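PDB 1M2D: ferredoxin, 2Fe-2S from Aquifex aeolicus, which carries a [2Fe-2S] cluster on a thioredoxin-like fold and transfers electrons in metabolic reactions. Local coordinates for residues E29-F34 and I50-C55. The protein carries 1 engineered substitution. Residues are numbered along the deposited sequence; the frame is centred on the assembly and turned at random.
Sequences EVFQAF and ITPTGC. With FES (Fe2/s2 (inorganic) cluster), chain C.
Phe-31 lays one ring face against Pro-52, whose CB stands 4.0 Å from the ring centroid and 20° off its normal, a CH-pi contact displaced toward the rim. Pro-52 CD meets the same ring at CE1, 3.6 Å away, so the pyrrolidine spans the CE1–CZ side. With CG anti to the backbone N (chi1 174°), Phe-31 carries its ring from the flank of helix 27-40 down to strand 48-53; within the contact, strand segment 50-53 runs nearly antiparallel to helix segment 29-34, at 165°. The buried part is the Ile-50/Phe-34 side. There Ile-50 wedges between both phenylalanines, its CG2 3.7 Å from Phe-31 CE1 and 3.8 Å from Phe-34 CB. The Phe-34 ring then leads off toward Val-82 and Ile-85 of helix 82-91, tying a second helix into this core. By contrast, the Phe-31/Pro-52 end touches closely but is partly exposed. Without the ring, as with an alanine here, Pro-52 would probably lose its aromatic cover and Ile-50 CG2 one of its two neighbours across the contact. Past the strand, Cys-55 SG binds FE2 of the cluster at 2.3 Å, an iron shared with the engineered Ser-59. Helix and strand thus meet by van der Waals and CH-pi contact, the Phe-31 ring touching strand backbone as well as side chains, while the loop after the strand supplies Cys-55, one of the cluster ligands in this thioredoxin-like fold.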
ATOM      1  N   GLU A  29      -4.911  10.269  11.945  1.00 14.69           N
ATOM      2  CA  GLU A  29      -4.826  11.715  11.759  1.00 15.35           C
ATOM      3  C   GLU A  29      -3.770  12.089  10.705  1.00 13.60           C
ATOM      4  O   GLU A  29      -3.925  13.068   9.966  1.00 14.28           O
ATOM      5  CB  GLU A  29      -4.531  12.429  13.068  1.00 17.86           C
ATOM      6  CG  GLU A  29      -5.769  12.298  13.934  1.00 20.92           C
ATOM      7  CD  GLU A  29      -5.834  11.031  14.682  1.00 20.40           C
ATOM      8  OE1 GLU A  29      -4.953  10.162  14.711  1.00 30.05           O
ATOM      9  OE2 GLU A  29      -6.922  10.926  15.302  1.00 47.21           O
ATOM     10  N   VAL A  30      -2.726  11.318  10.575  1.00 12.46           N
ATOM     11  CA  VAL A  30      -1.736  11.440   9.496  1.00 11.29           C
ATOM     12  C   VAL A  30      -2.389  11.217   8.133  1.00 11.79           C
ATOM     13  O   VAL A  30      -2.261  11.985   7.199  1.00 12.32           O
ATOM     14  CB  VAL A  30      -0.563  10.503   9.691  1.00 10.83           C
ATOM     15  CG1 VAL A  30       0.381  10.506   8.486  1.00 11.31           C
ATOM     16  CG2 VAL A  30       0.192  10.910  10.939  1.00 12.19           C
ATOM     17  N   PHE A  31      -3.124  10.100   8.028  1.00 11.93           N
ATOM     18  CA  PHE A  31      -3.817   9.731   6.801  1.00 12.30           C
ATOM     19  C   PHE A  31      -4.770  10.861   6.438  1.00 13.79           C
ATOM     20  O   PHE A  31      -4.859  11.352   5.314  1.00 14.93           O
ATOM     21  CB  PHE A  31      -4.559   8.400   6.943  1.00 12.57           C
ATOM     22  CG  PHE A  31      -5.417   8.029   5.769  1.00 13.29           C
ATOM     23  CD1 PHE A  31      -4.832   7.632   4.573  1.00 13.21           C
ATOM     24  CD2 PHE A  31      -6.798   8.082   5.830  1.00 17.07           C
ATOM     25  CE1 PHE A  31      -5.602   7.326   3.482  1.00 13.92           C
ATOM     26  CE2 PHE A  31      -7.573   7.799   4.711  1.00 18.28           C
ATOM     27  CZ  PHE A  31      -6.990   7.446   3.561  1.00 14.72           C
ATOM     28  N   GLN A  32      -5.577  11.331   7.360  1.00 15.05           N
ATOM     29  CA  GLN A  32      -6.529  12.424   7.177  1.00 18.24           C
ATOM     30  C   GLN A  32      -5.787  13.682   6.679  1.00 18.32           C
ATOM     31  O   GLN A  32      -6.249  14.362   5.786  1.00 19.81           O
ATOM     32  CB  GLN A  32      -7.232  12.730   8.473  1.00 24.02           C
ATOM     33  CG  GLN A  32      -8.196  13.873   8.743  1.00 46.94           C
ATOM     34  CD  GLN A  32      -8.872  13.507  10.066  1.00 54.28           C
ATOM     35  OE1 GLN A  32      -8.175  13.497  11.087  1.00 77.48           O
ATOM     36  NE2 GLN A  32     -10.147  13.143  10.053  1.00 65.88           N
ATOM     37  N   ALA A  33      -4.665  14.011   7.266  1.00 17.09           N
ATOM     38  CA  ALA A  33      -3.904  15.205   6.877  1.00 14.57           C
ATOM     39  C   ALA A  33      -3.385  15.095   5.442  1.00 14.49           C
ATOM     40  O   ALA A  33      -3.480  16.086   4.696  1.00 16.17           O
ATOM     41  CB  ALA A  33      -2.771  15.473   7.819  1.00 15.96           C
ATOM     42  N   PHE A  34      -2.925  13.931   5.060  1.00 14.29           N
ATOM     43  CA  PHE A  34      -2.560  13.726   3.651  1.00 15.49           C
ATOM     44  C   PHE A  34      -3.756  13.884   2.696  1.00 17.65           C
ATOM     45  O   PHE A  34      -3.682  14.585   1.733  1.00 18.54           O
ATOM     46  CB  PHE A  34      -1.902  12.368   3.340  1.00 14.77           C
ATOM     47  CG  PHE A  34      -0.415  12.273   3.641  1.00 13.72           C
ATOM     48  CD1 PHE A  34       0.074  11.560   4.707  1.00 13.03           C
ATOM     49  CD2 PHE A  34       0.502  12.893   2.788  1.00 13.94           C
ATOM     50  CE1 PHE A  34       1.418  11.397   4.978  1.00 12.97           C
ATOM     51  CE2 PHE A  34       1.843  12.730   3.056  1.00 14.28           C
ATOM     52  CZ  PHE A  34       2.311  11.996   4.129  1.00 12.97           C
ATOM     53  N   ILE A  50      -3.126   8.513  -2.172  1.00 12.33           N
ATOM     54  CA  ILE A  50      -2.964   8.256  -0.769  1.00 10.95           C
ATOM     55  C   ILE A  50      -3.807   7.029  -0.445  1.00 10.19           C
ATOM     56  O   ILE A  50      -5.014   7.038  -0.636  1.00 12.76           O
ATOM     57  CB  ILE A  50      -3.398   9.410   0.188  1.00 13.65           C
ATOM     58  CG1 ILE A  50      -2.958  10.788  -0.241  1.00 14.46           C
ATOM     59  CG2 ILE A  50      -2.895   9.089   1.588  1.00 16.66           C
ATOM     60  CD1 ILE A  50      -1.443  10.911  -0.351  1.00 17.42           C
ATOM     61  N   THR A  51      -3.184   5.978   0.059  1.00  9.21           N
ATOM     62  CA  THR A  51      -3.833   4.697   0.317  1.00  8.77           C
ATOM     63  C   THR A  51      -3.625   4.291   1.753  1.00  8.63           C
ATOM     64  O   THR A  51      -2.492   4.233   2.220  1.00  8.90           O
ATOM     65  CB  THR A  51      -3.283   3.593  -0.613  1.00  8.97           C
ATOM     66  OG1 THR A  51      -3.452   4.007  -1.974  1.00  9.23           O
ATOM     67  CG2 THR A  51      -3.951   2.269  -0.380  1.00  9.98           C
ATOM     68  N   PRO A  52      -4.709   3.946   2.486  1.00  8.72           N
ATOM     69  CA  PRO A  52      -4.560   3.413   3.834  1.00  8.94           C
ATOM     70  C   PRO A  52      -4.263   1.920   3.812  1.00  8.77           C
ATOM     71  O   PRO A  52      -4.802   1.221   2.963  1.00  9.35           O
ATOM     72  CB  PRO A  52      -5.963   3.691   4.456  1.00 10.19           C
ATOM     73  CG  PRO A  52      -6.895   3.560   3.279  1.00 10.31           C
ATOM     74  CD  PRO A  52      -6.127   4.021   2.061  1.00  9.90           C
ATOM     75  N   THR A  53      -3.451   1.461   4.758  1.00  8.98           N
ATOM     76  CA  THR A  53      -3.045   0.071   4.772  1.00  8.65           C
ATOM     77  C   THR A  53      -3.139  -0.552   6.138  1.00  8.74           C
ATOM     78  O   THR A  53      -3.232   0.115   7.178  1.00  9.28           O
ATOM     79  CB  THR A  53      -1.573  -0.148   4.295  1.00  8.27           C
ATOM     80  OG1 THR A  53      -0.666   0.248   5.311  1.00  8.99           O
ATOM     81  CG2 THR A  53      -1.274   0.693   3.066  1.00  9.03           C
ATOM     82  N   GLY A  54      -3.054  -1.881   6.147  1.00  8.94           N
ATOM     83  CA  GLY A  54      -2.744  -2.616   7.375  1.00  9.44           C
ATOM     84  C   GLY A  54      -1.255  -2.585   7.655  1.00  8.91           C
ATOM     85  O   GLY A  54      -0.442  -1.997   6.926  1.00  8.85           O
ATOM     86  N   CYS A  55      -0.861  -3.280   8.714  1.00  9.15           N
ATOM     87  CA  CYS A  55       0.503  -3.238   9.262  1.00  9.19           C
ATOM     88  C   CYS A  55       1.496  -3.553   8.187  1.00  9.12           C
ATOM     89  O   CYS A  55       1.373  -4.535   7.438  1.00  9.74           O
ATOM     90  CB  CYS A  55       0.601  -4.245  10.369  1.00 10.62           C
ATOM     91  SG  CYS A  55       2.210  -4.306  11.230  1.00 10.40           S
TER
HETATM   92 FE1  FES C 201       1.575   0.187  11.331  1.00  8.99          FE
HETATM   93 FE2  FES C 201       2.552  -2.197  12.130  1.00  9.75          FE
HETATM   94  S1  FES C 201       0.698  -1.178  12.842  1.00 10.18           S
HETATM   95  S2  FES C 201       3.462  -0.756  10.657  1.00  9.13           S